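Local coordinates for Lmo0547 protein (Listeria monocytogenes, PDB 4R9N), which probably acts as a SorC-family transcriptional regulator, with a putative sugar-binding domain and inferred sequence-specific DNA binding, at residues V5-K10 and A20-T25. Residues are numbered along the deposited sequence; the frame is centred on the assembly and turned at random.
Sequences VDLEQK and AIVVAT
Glu8 reaches from the helix to the backbone of Val22, a clear case of a side chain serving the outer edge of a sheet where a further strand might have bonded. Val22 N donates to Glu8 OE2 at 2.9 Å, nearly straight at 171°, and meets the lone pair of OE2 that faces away from OE1. With CG anti to the carbonyl carbon (chi1 -65°) and the chain extended beyond it, the carboxylate can span the gap. The fit is close: Glu8 OE2 also lies 3.4 Å from Ala20 O without a hydrogen bond, while the N-H of Val22 holds it.

Apolar contacts line the same path. Glu8 CG rests 3.5 Å from Val22 CG2 as the two side chains pass in opposite directions, while Leu7 CB touches this methyl more loosely, at 4.3 Å.

Backbone carbonyls take further packing: Glu8 CG sits 3.1 Å from Ala20 O, and the methyl Ala20 CB lies 3.9 Å from Glu8 O.

Segments 5-10 and 20-23 run roughly antiparallel, at 145°, placing helix 3-15 beside strand 19-23, an outermost strand of the parallel, Rossmann-like sheet. Glu12 OE2, one turn further along the helix, accepts a hydrogen bond from Ala20 N; strand 242-246 pairs with the strand's other edge, and helix 30-49 packs against Ile21 and Val23.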
ATOM      1  N   VAL A   5     -14.744  18.432   4.779  1.00 39.26           N
ATOM      2  CA  VAL A   5     -15.818  17.600   4.274  1.00 42.80           C
ATOM      3  C   VAL A   5     -16.044  17.945   2.808  1.00 44.16           C
ATOM      4  O   VAL A   5     -16.325  17.065   2.000  1.00 42.61           O
ATOM      5  CB  VAL A   5     -17.127  17.764   5.069  1.00 44.25           C
ATOM      6  CG1 VAL A   5     -18.183  16.800   4.546  1.00 45.92           C
ATOM      7  CG2 VAL A   5     -16.895  17.501   6.553  1.00 45.88           C
ATOM      8  N   ASP A   6     -15.894  19.227   2.479  1.00 44.61           N
ATOM      9  CA  ASP A   6     -15.979  19.686   1.108  1.00 46.07           C
ATOM     10  C   ASP A   6     -14.988  18.959   0.261  1.00 40.45           C
ATOM     11  O   ASP A   6     -15.367  18.511  -0.810  1.00 37.70           O
ATOM     12  CB  ASP A   6     -15.662  21.193   0.955  1.00 51.43           C
ATOM     13  CG  ASP A   6     -16.851  22.082   1.202  1.00 61.46           C
ATOM     14  OD1 ASP A   6     -17.879  21.573   1.725  1.00 64.84           O
ATOM     15  OD2 ASP A   6     -16.742  23.306   0.876  1.00 59.93           O
ATOM     16  N   LEU A   7     -13.711  18.929   0.676  1.00 34.14           N
ATOM     17  CA  LEU A   7     -12.712  18.256  -0.132  1.00 34.17           C
ATOM     18  C   LEU A   7     -12.998  16.758  -0.250  1.00 29.27           C
ATOM     19  O   LEU A   7     -12.770  16.189  -1.319  1.00 30.99           O
ATOM     20  CB  LEU A   7     -11.280  18.505   0.344  1.00 35.30           C
ATOM     21  CG  LEU A   7     -10.732  19.915   0.183  1.00 41.63           C
ATOM     22  CD1 LEU A   7      -9.477  20.165   1.011  1.00 41.29           C
ATOM     23  CD2 LEU A   7     -10.457  20.184  -1.288  1.00 43.33           C
ATOM     24  N   GLU A   8     -13.445  16.131   0.833  1.00 27.90           N
ATOM     25  CA  GLU A   8     -13.734  14.691   0.835  1.00 27.58           C
ATOM     26  C   GLU A   8     -14.814  14.345  -0.205  1.00 26.75           C
ATOM     27  O   GLU A   8     -14.613  13.495  -1.040  1.00 25.02           O
ATOM     28  CB  GLU A   8     -14.136  14.198   2.220  1.00 29.33           C
ATOM     29  CG  GLU A   8     -13.000  14.324   3.225  1.00 31.36           C
ATOM     30  CD  GLU A   8     -13.369  14.027   4.677  1.00 36.42           C
ATOM     31  OE1 GLU A   8     -14.568  14.130   5.045  1.00 42.65           O
ATOM     32  OE2 GLU A   8     -12.430  13.719   5.473  1.00 35.05           O
ATOM     33  N   GLN A   9     -15.925  15.058  -0.177  1.00 29.47           N
ATOM     34  CA  GLN A   9     -16.994  14.959  -1.194  0.50 30.34           C
ATOM     35  C   GLN A   9     -16.494  15.089  -2.584  1.00 30.33           C
ATOM     36  O   GLN A   9     -16.837  14.341  -3.477  1.00 31.45           O
ATOM     37  CB  GLN A   9     -18.009  16.097  -1.008  0.50 33.56           C
ATOM     38  CG  GLN A   9     -18.915  15.908   0.179  0.50 35.23           C
ATOM     39  CD  GLN A   9     -20.175  16.770   0.103  0.50 38.06           C
ATOM     40  OE1 GLN A   9     -20.109  18.001   0.138  0.50 38.03           O
ATOM     41  NE2 GLN A   9     -21.329  16.115   0.002  0.50 39.27           N
ATOM     42  N   LYS A  10     -15.693  16.121  -2.800  1.00 30.99           N
ATOM     43  CA  LYS A  10     -15.186  16.393  -4.128  1.00 32.47           C
ATOM     44  C   LYS A  10     -14.332  15.254  -4.635  1.00 29.34           C
ATOM     45  O   LYS A  10     -14.431  14.876  -5.761  1.00 28.16           O
ATOM     46  CB  LYS A  10     -14.405  17.698  -4.144  1.00 34.92           C
ATOM     47  CG  LYS A  10     -15.332  18.896  -4.270  1.00 37.58           C
ATOM     48  CD  LYS A  10     -14.625  20.178  -3.927  1.00 42.08           C
ATOM     49  CE  LYS A  10     -15.629  21.306  -3.720  1.00 44.60           C
ATOM     50  NZ  LYS A  10     -14.927  22.598  -3.866  1.00 48.63           N
ATOM     51  N   ALA A  20     -13.165   9.214   1.214  1.00 22.43           N
ATOM     52  CA  ALA A  20     -11.925   9.978   1.278  1.00 23.22           C
ATOM     53  C   ALA A  20     -11.803  10.586   2.663  1.00 25.24           C
ATOM     54  O   ALA A  20     -12.755  11.217   3.150  1.00 29.20           O
ATOM     55  CB  ALA A  20     -11.857  11.015   0.152  1.00 23.19           C
ATOM     56  N   ILE A  21     -10.680  10.339   3.332  1.00 21.80           N
ATOM     57  CA  ILE A  21     -10.408  10.933   4.607  1.00 25.19           C
ATOM     58  C   ILE A  21      -9.305  11.983   4.443  1.00 26.05           C
ATOM     59  O   ILE A  21      -8.188  11.651   3.984  1.00 24.81           O
ATOM     60  CB  ILE A  21      -9.935   9.849   5.577  1.00 26.16           C
ATOM     61  CG1 ILE A  21     -11.051   8.810   5.766  1.00 28.87           C
ATOM     62  CG2 ILE A  21      -9.500  10.527   6.868  1.00 26.83           C
ATOM     63  CD1 ILE A  21     -10.536   7.409   6.105  1.00 30.30           C
ATOM     64  N   VAL A  22      -9.644  13.243   4.649  1.00 25.95           N
ATOM     65  CA  VAL A  22      -8.722  14.309   4.355  1.00 27.21           C
ATOM     66  C   VAL A  22      -8.325  14.923   5.662  1.00 30.15           C
ATOM     67  O   VAL A  22      -9.178  15.332   6.465  1.00 30.80           O
ATOM     68  CB  VAL A  22      -9.306  15.428   3.447  1.00 29.17           C
ATOM     69  CG1 VAL A  22      -8.263  16.485   3.245  1.00 31.83           C
ATOM     70  CG2 VAL A  22      -9.707  14.893   2.097  1.00 30.81           C
ATOM     71  N   VAL A  23      -7.026  15.091   5.826  1.00 28.98           N
ATOM     72  CA  VAL A  23      -6.448  15.494   7.087  1.00 30.76           C
ATOM     73  C   VAL A  23      -5.994  16.934   6.962  1.00 32.77           C
ATOM     74  O   VAL A  23      -5.281  17.259   6.042  1.00 30.71           O
ATOM     75  CB  VAL A  23      -5.265  14.523   7.413  1.00 34.72           C
ATOM     76  CG1 VAL A  23      -4.379  15.080   8.477  1.00 38.99           C
ATOM     77  CG2 VAL A  23      -5.825  13.153   7.811  1.00 33.64           C
ATOM     78  N   ALA A  24      -6.410  17.792   7.883  1.00 33.93           N
ATOM     79  CA  ALA A  24      -6.082  19.203   7.822  1.00 39.91           C
ATOM     80  C   ALA A  24      -4.700  19.436   8.356  1.00 41.42           C
ATOM     81  O   ALA A  24      -4.423  19.117   9.483  1.00 44.46           O
ATOM     82  CB  ALA A  24      -7.091  20.042   8.608  1.00 39.67           C
ATOM     83  N   THR A  25      -3.828  19.985   7.530  1.00 42.26           N
ATOM     84  CA  THR A  25      -2.496  20.313   7.955  1.00 43.46           C
ATOM     85  C   THR A  25      -2.530  21.796   8.288  1.00 49.91           C
ATOM     86  O   THR A  25      -3.121  22.603   7.554  1.00 51.44           O
ATOM     87  CB  THR A  25      -1.474  20.089   6.840  1.00 43.74           C
ATOM     88  OG1 THR A  25      -1.894  20.782   5.671  1.00 44.46           O
ATOM     89  CG2 THR A  25      -1.325  18.598   6.496  1.00 40.88           C
TER